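Local coordinates for protein transcobalamin-1 (PDB 4KKI) that binds vitamin B12 (cobalamin) with femtomolar affinity and protects it from the acid of the stomach during transport, at residues S60-G65 with G103-A108; M190-L195 with I219-L224; E94-I99 with D120-K125; L154-G159 with L300-D305. All blocks are in the same frame, centred on the assembly; numbering follows the deposited sequence.

All four contacts belong to the alpha domain, the alpha6-alpha6 helical barrel of this cobalamin carrier, and none holds the ligand directly except at the margin of interaction 3, where E94 touches cyanocobalamin. Interaction 4 is central: its centre lies about 12 Å from that of interaction 1 and about 13 Å from that of interaction 3, and it touches both, F157 CZ coming within 3.3 Å of G103 O. Interaction 2 touches it at L193 O and L300 CD2, 3.6 Å apart. Interactions 1 and 3 adjoin along the chain through helix 92-102. From the ligand, the A96 side chain is about 7 Å away, A191 about 11 Å, L63 about 13 Å and I302 about 14 Å.

Interaction 1 (S60-G65 with G103-A108); sequences SLKLVG and GVCRNA
K62 starts out with CG beside the backbone N (chi1 -63°) and then bends at chi2 and chi3, which folds its chain over V104; V104 in turn sets CG1 anti to its own backbone N (chi1 180°), against the backbone of K62. The C-terminal end of helix 55-63, closed by a Schellman motif, and the loop after helix 92-102 meet here, within the alpha6-alpha6 barrel. In that motif G65 N bonds to K62 O at 3.1 Å, and G65 is the C-prime residue, whose positive phi of 72° suits a glycine. The valine is the bump of the contact. Its CG2 packs on K62 CB at 3.9 Å, while CG1 lies 3.8 Å from K62 O and also meets L63 CD1, the leucine side chain lying crosswise to the valine. A short beta-branched residue fits because its fork serves both sites at once, one methyl for K62 CB and the other for K62 O and L63 CD1. Lysine serves as a long apolar arm with a polar tip, covering V104 with its methylene groups and carrying NZ on toward the loop. L63 also touches P292 of helix 284-294, F299 and I302, tying the helix end to the barrel wall. The loop itself is fastened by the C105-C308 disulfide, and N107 OD1 accepts a weak hydrogen bond from E110 N. At the tip of the lysine, NZ stands 4.2 Å from C105 SG and 3.4 Å from N107 ND2, the latter a meeting of two donors and no hydrogen bond.

Interaction 2 (M190-L195 with I219-L224); sequences MAVLAL and IYTKSL
L224 pushes its side chain into the shallow groove formed by A191, V192 and L195 on the facing helix. Its CD1 methyl settles between A191 CB, 3.9 Å away, and L195 CD1, 3.8 Å away, and the small alanine matters because its lone methyl lets the leucine tip come down close to the helix. Further back along the same side chain, L224 CB receives V192 CG2 at 3.6 Å, the two side chains lying alongside but oppositely headed. The valine keeps CG1 anti to its backbone N (chi1 165°), which directs CG2 at L224 and leaves CG1 facing the CG2 methyl of T221. The return bump is L195. With CG beside its backbone N, it sends CD1 over to Y220 CB at 3.9 Å and passes L224 nearly perpendicularly, so the leucines interdigitate without stacking along their length. Threonine suits the closest backbone approach, where the CA atoms of V192 and T221 are 5.7 Å apart: it is compact, its methyl joins the apolar seam, and its hydroxyl, 3.7 Å from L195 CB, is hydrogen-bonded to I217 O of its own helix. Y220 lends only its base to the seam; its ring turns away, and the phenol OH bonds to V167 O. A191 also touches S148 of helix 144-156, and V192 touches A250 of helix 244-252. The axes of segments 190-195 and 219-224 approach to 9.8 Å at 154°; helices 185-203 and 213-229, which carry them, pack as antiparallel neighbours, as expected in an alpha6-alpha6 barrel.

Interaction 3 (E94-I99 with D120-K125); sequences ELALII and DKLENK
An apolar helix-helix contact, carried by L95, I99 and L122 with no hydrogen bond across it, joins helix 92-102 to helix 118-135 in the wall of the alpha domain. L95 makes the closest approach: with CG anti to its backbone N (chi1 179°), it drives CD2 against the backbone of the facing helix, 3.4 Å from L122 N and 3.7 Å from K121 CB. The aliphatic part of K125 closes over the same methyl, K125 CD lying 3.8 Å from L95 CD2. Lysine does well at this margin because its methylenes can cover a leucine while NZ goes on to the backbone oxygens V90 O and L87 O, to which it is hydrogen-bonded. Segments 94-99 and 120-125 run antiparallel, their axes at 154° and 9.8 Å apart at closest approach, in the alpha6-alpha6 barrel that, with the beta domain, binds cobalamin; on the first of them E94 touches the bound cyanocobalamin. L122 answers L95 with a fork. Its CD1 leans on A96, 4.2 Å from CB, where the small residue lets the methyl near the helix backbone, and its CD2 meets I99 CD1 at 3.7 Å, the two side chains crossing at a slant. L122 also packs on D150, A153 and L154 of helix 144-156, so this leucine of helix 118-135 touches two other helices. Trimming L122 to an alanine removes both methyls and is likely to leave I99 CD1 and A96 without their cover and open a gap toward L154. I99, whose CG1 lies beside its backbone N (chi1 -62°), stretches CD1 to L122 CB at 3.9 Å and also touches L118 and F157.

Interaction 4 (L154-G159 with L300-D305); sequences LCLFNG and LDINKD
The chain of K304 runs alongside the ring of F157, K304 CB 3.5 Å from F157 CE2. Its CG sits between backbone N and carbonyl carbon (chi1 74°), and the chain then runs extended past the ring until it bends at chi4. The approach is oblique to the ring, as is that of I302 CG2, which meets F157 CZ at 3.9 Å. K304 passes the end of helix 144-156: its CD sits 3.6 Å from L156 O, and its CE 3.3 Å from N158 OD1. Asparagine tolerates the positive phi of N158 (56°) better than most residues. L156 CD1 lies 4.1 Å from I302 CB, the side chains roughly square to each other. A leucine in place of F157 would lack the flat ring and is likely to leave K304 and I302 poorly covered. One layer out, L100 and I119 pack on F157. Lysine offers methylenes to the ring and a charge to poorly ordered D305, whose OD2 forms a salt bridge with NZ, its hydrogen bond weak. Beside it N303 OD1 accepts from D305 N, an Asx turn. The C155-C197 disulfide ties helix 144-156 to helix 185-203. The arrangement is plain packing of the segment after helix 284-294 across the end of a helix of the alpha6-alpha6 barrel.

Interaction 1 (S60-G65 with G103-A108)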
loop_
_atom_site.group_PDB
_atom_site.type_symbol
_atom_site.label_atom_id
_atom_site.label_comp_id
_atom_site.label_asym_id
_atom_site.label_seq_id
_atom_site.Cartn_x
_atom_site.Cartn_y
_atom_site.Cartn_z
ATOM N N SER A 60 9.216 2.648 -7.053
ATOM C CA SER A 60 8.853 4.048 -6.890
ATOM C C SER A 60 9.844 4.971 -7.594
ATOM O O SER A 60 9.452 5.896 -8.307
ATOM C CB SER A 60 8.789 4.388 -5.398
ATOM O OG SER A 60 8.600 5.774 -5.191
ATOM N N LEU A 61 11.130 4.707 -7.392
ATOM C CA LEU A 61 12.192 5.530 -7.962
ATOM C C LEU A 61 12.274 5.429 -9.484
ATOM O O LEU A 61 12.378 6.444 -10.175
ATOM C CB LEU A 61 13.536 5.157 -7.334
ATOM C CG LEU A 61 13.650 5.517 -5.851
ATOM C CD1 LEU A 61 14.868 4.867 -5.219
ATOM C CD2 LEU A 61 13.698 7.028 -5.683
ATOM N N LYS A 62 12.230 4.206 -10.003
ATOM C CA LYS A 62 12.333 3.991 -11.445
ATOM C C LYS A 62 11.151 4.627 -12.170
ATOM O O LYS A 62 11.276 5.087 -13.306
ATOM C CB LYS A 62 12.434 2.496 -11.765
ATOM C CG LYS A 62 13.682 1.830 -11.195
ATOM C CD LYS A 62 14.481 1.101 -12.264
ATOM C CE LYS A 62 13.719 -0.087 -12.825
ATOM N NZ LYS A 62 14.518 -0.802 -13.860
ATOM N N LEU A 63 10.012 4.669 -11.490
ATOM C CA LEU A 63 8.793 5.235 -12.047
ATOM C C LEU A 63 8.916 6.739 -12.303
ATOM O O LEU A 63 8.278 7.276 -13.209
ATOM C CB LEU A 63 7.622 4.951 -11.109
ATOM C CG LEU A 63 6.232 4.943 -11.734
ATOM C CD1 LEU A 63 6.206 4.059 -12.971
ATOM C CD2 LEU A 63 5.235 4.453 -10.705
ATOM N N VAL A 64 9.738 7.413 -11.505
ATOM C CA VAL A 64 9.967 8.843 -11.687
ATOM C C VAL A 64 11.331 9.120 -12.326
ATOM O O VAL A 64 11.855 10.231 -12.246
ATOM C CB VAL A 64 9.819 9.619 -10.359
ATOM C CG1 VAL A 64 8.428 9.403 -9.782
ATOM C CG2 VAL A 64 10.877 9.187 -9.359
ATOM N N GLY A 65 11.897 8.102 -12.965
ATOM C CA GLY A 65 13.145 8.256 -13.691
ATOM C C GLY A 65 14.337 8.425 -12.775
ATOM O O GLY A 65 15.245 9.206 -13.051
ATOM N N GLY A 103 10.120 -4.439 -14.318
ATOM C CA GLY A 103 9.705 -4.116 -15.669
ATOM C C GLY A 103 9.138 -2.726 -15.876
ATOM O O GLY A 103 8.328 -2.526 -16.783
ATOM N N VAL A 104 9.552 -1.772 -15.044
ATOM C CA VAL A 104 9.136 -0.379 -15.203
ATOM C C VAL A 104 9.524 0.093 -16.597
ATOM O O VAL A 104 8.765 0.787 -17.277
ATOM C CB VAL A 104 9.799 0.542 -14.158
ATOM C CG1 VAL A 104 9.348 1.983 -14.348
ATOM C CG2 VAL A 104 9.483 0.072 -12.755
ATOM N N CYS A 105 10.719 -0.310 -17.015
ATOM C CA CYS A 105 11.217 -0.045 -18.355
ATOM C C CYS A 105 12.141 -1.182 -18.778
ATOM O O CYS A 105 12.576 -1.979 -17.946
ATOM C CB CYS A 105 11.954 1.293 -18.389
ATOM S SG CYS A 105 13.061 1.562 -16.985
ATOM N N ARG A 106 12.440 -1.260 -20.069
ATOM C CA ARG A 106 13.273 -2.344 -20.579
ATOM C C ARG A 106 14.727 -2.205 -20.145
ATOM O O ARG A 106 15.384 -1.205 -20.437
ATOM C CB ARG A 106 13.186 -2.430 -22.103
ATOM C CG ARG A 106 14.074 -3.495 -22.720
ATOM C CD ARG A 106 13.253 -4.612 -23.338
ATOM N NE ARG A 106 14.097 -5.581 -24.029
ATOM C CZ ARG A 106 14.513 -5.447 -25.284
ATOM N NH1 ARG A 106 14.161 -4.380 -25.990
ATOM N NH2 ARG A 106 15.282 -6.377 -25.835
ATOM N N ASN A 107 15.220 -3.217 -19.439
ATOM C CA ASN A 107 16.628 -3.287 -19.073
ATOM C C ASN A 107 17.062 -4.735 -18.896
ATOM O O ASN A 107 16.280 -5.656 -19.136
ATOM C CB ASN A 107 16.906 -2.482 -17.803
ATOM C CG ASN A 107 16.246 -3.075 -16.576
ATOM O OD1 ASN A 107 15.234 -3.767 -16.674
ATOM N ND2 ASN A 107 16.815 -2.800 -15.409
ATOM N N ALA A 108 18.307 -4.936 -18.478
ATOM C CA ALA A 108 18.839 -6.283 -18.308
ATOM C C ALA A 108 18.128 -7.035 -17.185
ATOM O O ALA A 108 17.934 -8.248 -17.265
ATOM C CB ALA A 108 20.341 -6.237 -18.057
#

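Interaction 2 (M190-L195 with I219-L224)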
loop_
_atom_site.group_PDB
_atom_site.type_symbol
_atom_site.label_atom_id
_atom_site.label_comp_id
_atom_site.label_asym_id
_atom_site.label_seq_id
_atom_site.Cartn_x
_atom_site.Cartn_y
_atom_site.Cartn_z
ATOM N N MET A 190 -5.962 1.363 -5.910
ATOM C CA MET A 190 -5.224 0.349 -6.652
ATOM C C MET A 190 -6.151 -0.403 -7.605
ATOM O O MET A 190 -5.748 -0.781 -8.707
ATOM C CB MET A 190 -4.508 -0.622 -5.708
ATOM C CG MET A 190 -3.436 -1.469 -6.401
ATOM S SD MET A 190 -2.131 -0.472 -7.159
ATOM C CE MET A 190 -1.404 0.297 -5.712
ATOM N N ALA A 191 -7.397 -0.603 -7.182
ATOM C CA ALA A 191 -8.399 -1.238 -8.034
ATOM C C ALA A 191 -8.669 -0.383 -9.268
ATOM O O ALA A 191 -8.745 -0.895 -10.383
ATOM C CB ALA A 191 -9.687 -1.481 -7.259
ATOM N N VAL A 192 -8.804 0.923 -9.060
ATOM C CA VAL A 192 -8.992 1.859 -10.163
ATOM C C VAL A 192 -7.839 1.792 -11.161
ATOM O O VAL A 192 -8.059 1.793 -12.372
ATOM C CB VAL A 192 -9.160 3.304 -9.655
ATOM C CG1 VAL A 192 -8.981 4.301 -10.790
ATOM C CG2 VAL A 192 -10.523 3.474 -8.999
ATOM N N LEU A 193 -6.613 1.721 -10.652
ATOM C CA LEU A 193 -5.441 1.640 -11.521
ATOM C C LEU A 193 -5.460 0.341 -12.317
ATOM O O LEU A 193 -5.122 0.321 -13.502
ATOM C CB LEU A 193 -4.150 1.738 -10.704
ATOM C CG LEU A 193 -3.854 3.092 -10.055
ATOM C CD1 LEU A 193 -2.674 2.979 -9.109
ATOM C CD2 LEU A 193 -3.589 4.147 -11.118
ATOM N N ALA A 194 -5.865 -0.738 -11.656
ATOM C CA ALA A 194 -5.942 -2.049 -12.292
ATOM C C ALA A 194 -7.047 -2.092 -13.340
ATOM O O ALA A 194 -6.823 -2.519 -14.472
ATOM C CB ALA A 194 -6.159 -3.132 -11.244
ATOM N N LEU A 195 -8.241 -1.648 -12.957
ATOM C CA LEU A 195 -9.386 -1.642 -13.860
ATOM C C LEU A 195 -9.132 -0.755 -15.075
ATOM O O LEU A 195 -9.581 -1.055 -16.182
ATOM C CB LEU A 195 -10.651 -1.187 -13.125
ATOM C CG LEU A 195 -11.162 -2.108 -12.012
ATOM C CD1 LEU A 195 -12.317 -1.468 -11.251
ATOM C CD2 LEU A 195 -11.574 -3.459 -12.576
ATOM N N ILE A 219 -18.139 1.369 -15.275
ATOM C CA ILE A 219 -19.098 1.660 -14.215
ATOM C C ILE A 219 -18.479 1.392 -12.843
ATOM O O ILE A 219 -18.656 2.181 -11.912
ATOM C CB ILE A 219 -20.403 0.851 -14.395
ATOM C CG1 ILE A 219 -21.126 1.297 -15.670
ATOM C CG2 ILE A 219 -21.313 1.015 -13.187
ATOM C CD1 ILE A 219 -22.381 0.510 -15.981
ATOM N N TYR A 220 -17.747 0.285 -12.730
ATOM C CA TYR A 220 -17.010 -0.031 -11.509
ATOM C C TYR A 220 -16.056 1.107 -11.160
ATOM O O TYR A 220 -15.995 1.549 -10.014
ATOM C CB TYR A 220 -16.198 -1.323 -11.664
ATOM C CG TYR A 220 -17.009 -2.596 -11.720
ATOM C CD1 TYR A 220 -18.397 -2.572 -11.664
ATOM C CD2 TYR A 220 -16.379 -3.831 -11.819
ATOM C CE1 TYR A 220 -19.133 -3.739 -11.714
ATOM C CE2 TYR A 220 -17.105 -5.002 -11.870
ATOM C CZ TYR A 220 -18.481 -4.951 -11.817
ATOM O OH TYR A 220 -19.206 -6.120 -11.866
ATOM N N THR A 221 -15.313 1.568 -12.163
ATOM C CA THR A 221 -14.354 2.651 -11.980
ATOM C C THR A 221 -15.050 3.937 -11.552
ATOM O O THR A 221 -14.586 4.632 -10.650
ATOM C CB THR A 221 -13.544 2.921 -13.266
ATOM O OG1 THR A 221 -12.897 1.716 -13.690
ATOM C CG2 THR A 221 -12.495 3.989 -13.015
ATOM N N LYS A 222 -16.167 4.243 -12.207
ATOM C CA LYS A 222 -16.969 5.415 -11.868
ATOM C C LYS A 222 -17.388 5.410 -10.399
ATOM O O LYS A 222 -17.253 6.416 -9.703
ATOM C CB LYS A 222 -18.208 5.484 -12.765
ATOM C CG LYS A 222 -19.107 6.678 -12.493
ATOM C CD LYS A 222 -20.238 6.754 -13.506
ATOM C CE LYS A 222 -21.180 7.911 -13.205
ATOM N NZ LYS A 222 -21.869 7.753 -11.894
ATOM N N SER A 223 -17.889 4.270 -9.934
ATOM C CA SER A 223 -18.320 4.119 -8.548
ATOM C C SER A 223 -17.150 4.240 -7.569
ATOM O O SER A 223 -17.265 4.888 -6.528
ATOM C CB SER A 223 -19.036 2.778 -8.358
ATOM O OG SER A 223 -19.378 2.564 -6.998
ATOM N N LEU A 224 -16.027 3.616 -7.910
ATOM C CA LEU A 224 -14.836 3.663 -7.065
ATOM C C LEU A 224 -14.262 5.074 -6.934
ATOM O O LEU A 224 -13.804 5.463 -5.860
ATOM C CB LEU A 224 -13.767 2.696 -7.580
ATOM C CG LEU A 224 -14.079 1.211 -7.389
ATOM C CD1 LEU A 224 -13.001 0.338 -8.016
ATOM C CD2 LEU A 224 -14.244 0.892 -5.910
#

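Interaction 3 (E94-I99 with D120-K125)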
loop_
_atom_site.group_PDB
_atom_site.type_symbol
_atom_site.label_atom_id
_atom_site.label_comp_id
_atom_site.label_asym_id
_atom_site.label_seq_id
_atom_site.Cartn_x
_atom_site.Cartn_y
_atom_site.Cartn_z
ATOM N N GLU A 94 3.053 -9.551 -3.489
ATOM C CA GLU A 94 4.499 -9.375 -3.389
ATOM C C GLU A 94 5.172 -9.680 -4.719
ATOM O O GLU A 94 6.093 -8.979 -5.135
ATOM C CB GLU A 94 5.084 -10.273 -2.296
ATOM C CG GLU A 94 4.823 -9.791 -0.880
ATOM C CD GLU A 94 5.330 -10.766 0.167
ATOM O OE1 GLU A 94 5.530 -11.954 -0.168
ATOM O OE2 GLU A 94 5.530 -10.343 1.323
ATOM N N LEU A 95 4.704 -10.732 -5.380
ATOM C CA LEU A 95 5.229 -11.112 -6.682
ATOM C C LEU A 95 4.843 -10.078 -7.734
ATOM O O LEU A 95 5.626 -9.775 -8.638
ATOM C CB LEU A 95 4.719 -12.498 -7.084
ATOM C CG LEU A 95 5.192 -13.007 -8.445
ATOM C CD1 LEU A 95 6.709 -12.967 -8.520
ATOM C CD2 LEU A 95 4.677 -14.415 -8.709
ATOM N N ALA A 96 3.631 -9.542 -7.612
ATOM C CA ALA A 96 3.160 -8.495 -8.513
ATOM C C ALA A 96 4.083 -7.279 -8.463
ATOM O O ALA A 96 4.470 -6.748 -9.501
ATOM C CB ALA A 96 1.731 -8.097 -8.171
ATOM N N LEU A 97 4.439 -6.849 -7.255
ATOM C CA LEU A 97 5.345 -5.714 -7.089
ATOM C C LEU A 97 6.727 -6.013 -7.655
ATOM O O LEU A 97 7.380 -5.131 -8.209
ATOM C CB LEU A 97 5.460 -5.315 -5.617
ATOM C CG LEU A 97 4.281 -4.542 -5.022
ATOM C CD1 LEU A 97 4.491 -4.321 -3.534
ATOM C CD2 LEU A 97 4.088 -3.213 -5.739
ATOM N N ILE A 98 7.171 -7.258 -7.506
ATOM C CA ILE A 98 8.463 -7.670 -8.038
ATOM C C ILE A 98 8.480 -7.513 -9.550
ATOM O O ILE A 98 9.409 -6.938 -10.117
ATOM C CB ILE A 98 8.795 -9.123 -7.658
ATOM C CG1 ILE A 98 9.130 -9.208 -6.170
ATOM C CG2 ILE A 98 9.965 -9.646 -8.483
ATOM C CD1 ILE A 98 9.433 -10.604 -5.693
ATOM N N ILE A 99 7.431 -8.010 -10.195
ATOM C CA ILE A 99 7.305 -7.920 -11.641
ATOM C C ILE A 99 7.244 -6.460 -12.092
ATOM O O ILE A 99 7.893 -6.078 -13.067
ATOM C CB ILE A 99 6.066 -8.690 -12.145
ATOM C CG1 ILE A 99 6.202 -10.178 -11.805
ATOM C CG2 ILE A 99 5.878 -8.489 -13.643
ATOM C CD1 ILE A 99 5.004 -11.023 -12.189
ATOM N N ASP A 120 3.985 -16.215 -15.231
ATOM C CA ASP A 120 3.286 -17.488 -15.106
ATOM C C ASP A 120 2.985 -17.792 -13.642
ATOM O O ASP A 120 1.894 -18.255 -13.308
ATOM C CB ASP A 120 4.104 -18.623 -15.731
ATOM C CG ASP A 120 4.193 -18.517 -17.243
ATOM O OD1 ASP A 120 4.031 -17.398 -17.773
ATOM O OD2 ASP A 120 4.427 -19.551 -17.903
ATOM N N LYS A 121 3.951 -17.514 -12.771
ATOM C CA LYS A 121 3.783 -17.767 -11.343
ATOM C C LYS A 121 2.719 -16.854 -10.745
ATOM O O LYS A 121 1.961 -17.260 -9.863
ATOM C CB LYS A 121 5.112 -17.604 -10.600
ATOM C CG LYS A 121 6.089 -18.750 -10.821
ATOM C CD LYS A 121 5.566 -20.045 -10.219
ATOM C CE LYS A 121 6.434 -21.235 -10.606
ATOM N NZ LYS A 121 7.860 -21.052 -10.223
ATOM N N LEU A 122 2.665 -15.621 -11.237
ATOM C CA LEU A 122 1.674 -14.659 -10.774
ATOM C C LEU A 122 0.266 -15.095 -11.167
ATOM O O LEU A 122 -0.683 -14.897 -10.411
ATOM C CB LEU A 122 1.975 -13.264 -11.327
ATOM C CG LEU A 122 1.025 -12.161 -10.861
ATOM C CD1 LEU A 122 1.036 -12.051 -9.343
ATOM C CD2 LEU A 122 1.383 -10.831 -11.499
ATOM N N GLU A 123 0.139 -15.694 -12.348
ATOM C CA GLU A 123 -1.148 -16.206 -12.809
ATOM C C GLU A 123 -1.678 -17.286 -11.871
ATOM O O GLU A 123 -2.871 -17.333 -11.573
ATOM C CB GLU A 123 -1.031 -16.758 -14.230
ATOM C CG GLU A 123 -0.711 -15.704 -15.273
ATOM C CD GLU A 123 -0.408 -16.302 -16.634
ATOM O OE1 GLU A 123 -0.529 -17.534 -16.786
ATOM O OE2 GLU A 123 -0.045 -15.536 -17.551
ATOM N N ASN A 124 -0.781 -18.150 -11.405
ATOM C CA ASN A 124 -1.155 -19.205 -10.475
ATOM C C ASN A 124 -1.512 -18.648 -9.099
ATOM O O ASN A 124 -2.516 -19.039 -8.504
ATOM C CB ASN A 124 -0.038 -20.247 -10.357
ATOM C CG ASN A 124 0.263 -20.929 -11.678
ATOM O OD1 ASN A 124 -0.598 -21.021 -12.552
ATOM N ND2 ASN A 124 1.493 -21.411 -11.829
ATOM N N LYS A 125 -0.689 -17.731 -8.599
ATOM C CA LYS A 125 -0.940 -17.121 -7.297
ATOM C C LYS A 125 -2.234 -16.317 -7.311
ATOM O O LYS A 125 -2.988 -16.326 -6.339
ATOM C CB LYS A 125 0.237 -16.241 -6.868
ATOM C CG LYS A 125 1.494 -17.023 -6.518
ATOM C CD LYS A 125 2.596 -16.108 -6.010
ATOM C CE LYS A 125 3.870 -16.886 -5.721
ATOM N NZ LYS A 125 3.661 -17.914 -4.667
#

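Interaction 4 (L154-G159 with L300-D305)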
loop_
_atom_site.group_PDB
_atom_site.type_symbol
_atom_site.label_atom_id
_atom_site.label_comp_id
_atom_site.label_asym_id
_atom_site.label_seq_id
_atom_site.Cartn_x
_atom_site.Cartn_y
_atom_site.Cartn_z
ATOM N N LEU A 154 -0.437 -8.305 -14.301
ATOM C CA LEU A 154 -0.780 -9.222 -15.384
ATOM C C LEU A 154 -1.227 -8.470 -16.633
ATOM O O LEU A 154 -0.927 -8.876 -17.757
ATOM C CB LEU A 154 -1.876 -10.194 -14.942
ATOM C CG LEU A 154 -1.485 -11.217 -13.876
ATOM C CD1 LEU A 154 -2.708 -11.984 -13.395
ATOM C CD2 LEU A 154 -0.429 -12.166 -14.415
ATOM N N CYS A 155 -1.943 -7.370 -16.426
ATOM C CA CYS A 155 -2.419 -6.535 -17.523
ATOM C C CYS A 155 -1.283 -5.794 -18.226
ATOM O O CYS A 155 -1.202 -5.786 -19.455
ATOM C CB CYS A 155 -3.456 -5.533 -17.012
ATOM S SG CYS A 155 -3.922 -4.282 -18.213
ATOM N N LEU A 156 -0.406 -5.173 -17.441
ATOM C CA LEU A 156 0.709 -4.399 -17.984
ATOM C C LEU A 156 1.738 -5.254 -18.724
ATOM O O LEU A 156 2.445 -4.759 -19.601
ATOM C CB LEU A 156 1.409 -3.618 -16.871
ATOM C CG LEU A 156 0.681 -2.395 -16.315
ATOM C CD1 LEU A 156 1.402 -1.858 -15.085
ATOM C CD2 LEU A 156 0.579 -1.322 -17.387
ATOM N N PHE A 157 1.825 -6.531 -18.367
ATOM C CA PHE A 157 2.851 -7.399 -18.943
ATOM C C PHE A 157 2.269 -8.551 -19.758
ATOM O O PHE A 157 2.913 -9.585 -19.936
ATOM C CB PHE A 157 3.800 -7.908 -17.851
ATOM C CG PHE A 157 4.596 -6.816 -17.198
ATOM C CD1 PHE A 157 4.068 -6.093 -16.143
ATOM C CD2 PHE A 157 5.865 -6.498 -17.653
ATOM C CE1 PHE A 157 4.792 -5.077 -15.546
ATOM C CE2 PHE A 157 6.595 -5.485 -17.058
ATOM C CZ PHE A 157 6.057 -4.772 -16.006
ATOM N N ASN A 158 1.051 -8.349 -20.254
ATOM C CA ASN A 158 0.397 -9.299 -21.149
ATOM C C ASN A 158 0.291 -10.710 -20.582
ATOM O O ASN A 158 0.451 -11.691 -21.306
ATOM C CB ASN A 158 1.104 -9.334 -22.507
ATOM C CG ASN A 158 1.046 -8.002 -23.225
ATOM O OD1 ASN A 158 2.071 -7.350 -23.429
ATOM N ND2 ASN A 158 -0.154 -7.590 -23.615
ATOM N N GLY A 159 0.029 -10.804 -19.284
ATOM C CA GLY A 159 -0.183 -12.090 -18.649
ATOM C C GLY A 159 -1.592 -12.575 -18.916
ATOM O O GLY A 159 -2.454 -11.797 -19.324
ATOM N N LEU A 300 0.512 3.245 -14.285
ATOM C CA LEU A 300 0.192 3.006 -15.690
ATOM C C LEU A 300 1.257 3.547 -16.640
ATOM O O LEU A 300 1.199 3.311 -17.847
ATOM C CB LEU A 300 -1.173 3.593 -16.044
ATOM C CG LEU A 300 -2.361 2.989 -15.296
ATOM C CD1 LEU A 300 -3.657 3.581 -15.814
ATOM C CD2 LEU A 300 -2.366 1.474 -15.426
ATOM N N ASP A 301 2.230 4.271 -16.094
ATOM C CA ASP A 301 3.331 4.795 -16.897
ATOM C C ASP A 301 4.422 3.749 -17.092
ATOM O O ASP A 301 5.459 4.020 -17.696
ATOM C CB ASP A 301 3.908 6.056 -16.256
ATOM C CG ASP A 301 2.931 7.207 -16.276
ATOM O OD1 ASP A 301 2.133 7.283 -17.232
ATOM O OD2 ASP A 301 2.954 8.029 -15.337
ATOM N N ILE A 302 4.178 2.551 -16.570
ATOM C CA ILE A 302 5.091 1.433 -16.754
ATOM C C ILE A 302 5.021 0.904 -18.186
ATOM O O ILE A 302 4.037 0.280 -18.588
ATOM C CB ILE A 302 4.787 0.299 -15.758
ATOM C CG1 ILE A 302 5.081 0.762 -14.330
ATOM C CG2 ILE A 302 5.603 -0.938 -16.091
ATOM C CD1 ILE A 302 4.708 -0.245 -13.263
ATOM N N ASN A 303 6.067 1.179 -18.958
ATOM C CA ASN A 303 6.167 0.688 -20.326
ATOM C C ASN A 303 7.247 -0.386 -20.397
ATOM O O ASN A 303 8.441 -0.079 -20.403
ATOM C CB ASN A 303 6.483 1.841 -21.282
ATOM C CG ASN A 303 6.238 1.486 -22.741
ATOM O OD1 ASN A 303 6.227 0.314 -23.117
ATOM N ND2 ASN A 303 6.043 2.505 -23.572
ATOM N N LYS A 304 6.824 -1.646 -20.440
ATOM C CA LYS A 304 7.755 -2.771 -20.410
ATOM C C LYS A 304 8.649 -2.817 -21.647
ATOM O O LYS A 304 9.745 -3.377 -21.608
ATOM C CB LYS A 304 7.002 -4.095 -20.246
ATOM C CG LYS A 304 6.259 -4.560 -21.487
ATOM C CD LYS A 304 5.476 -5.832 -21.210
ATOM C CE LYS A 304 5.084 -6.531 -22.499
ATOM N NZ LYS A 304 6.283 -6.999 -23.251
ATOM N N ASP A 305 8.181 -2.223 -22.741
ATOM C CA ASP A 305 8.957 -2.176 -23.975
ATOM C C ASP A 305 9.720 -0.861 -24.116
ATOM O O ASP A 305 9.508 -0.102 -25.063
ATOM C CB ASP A 305 8.064 -2.429 -25.193
ATOM C CG ASP A 305 7.526 -3.849 -25.236
ATOM O OD1 ASP A 305 8.263 -4.752 -25.685
ATOM O OD2 ASP A 305 6.367 -4.062 -24.821
#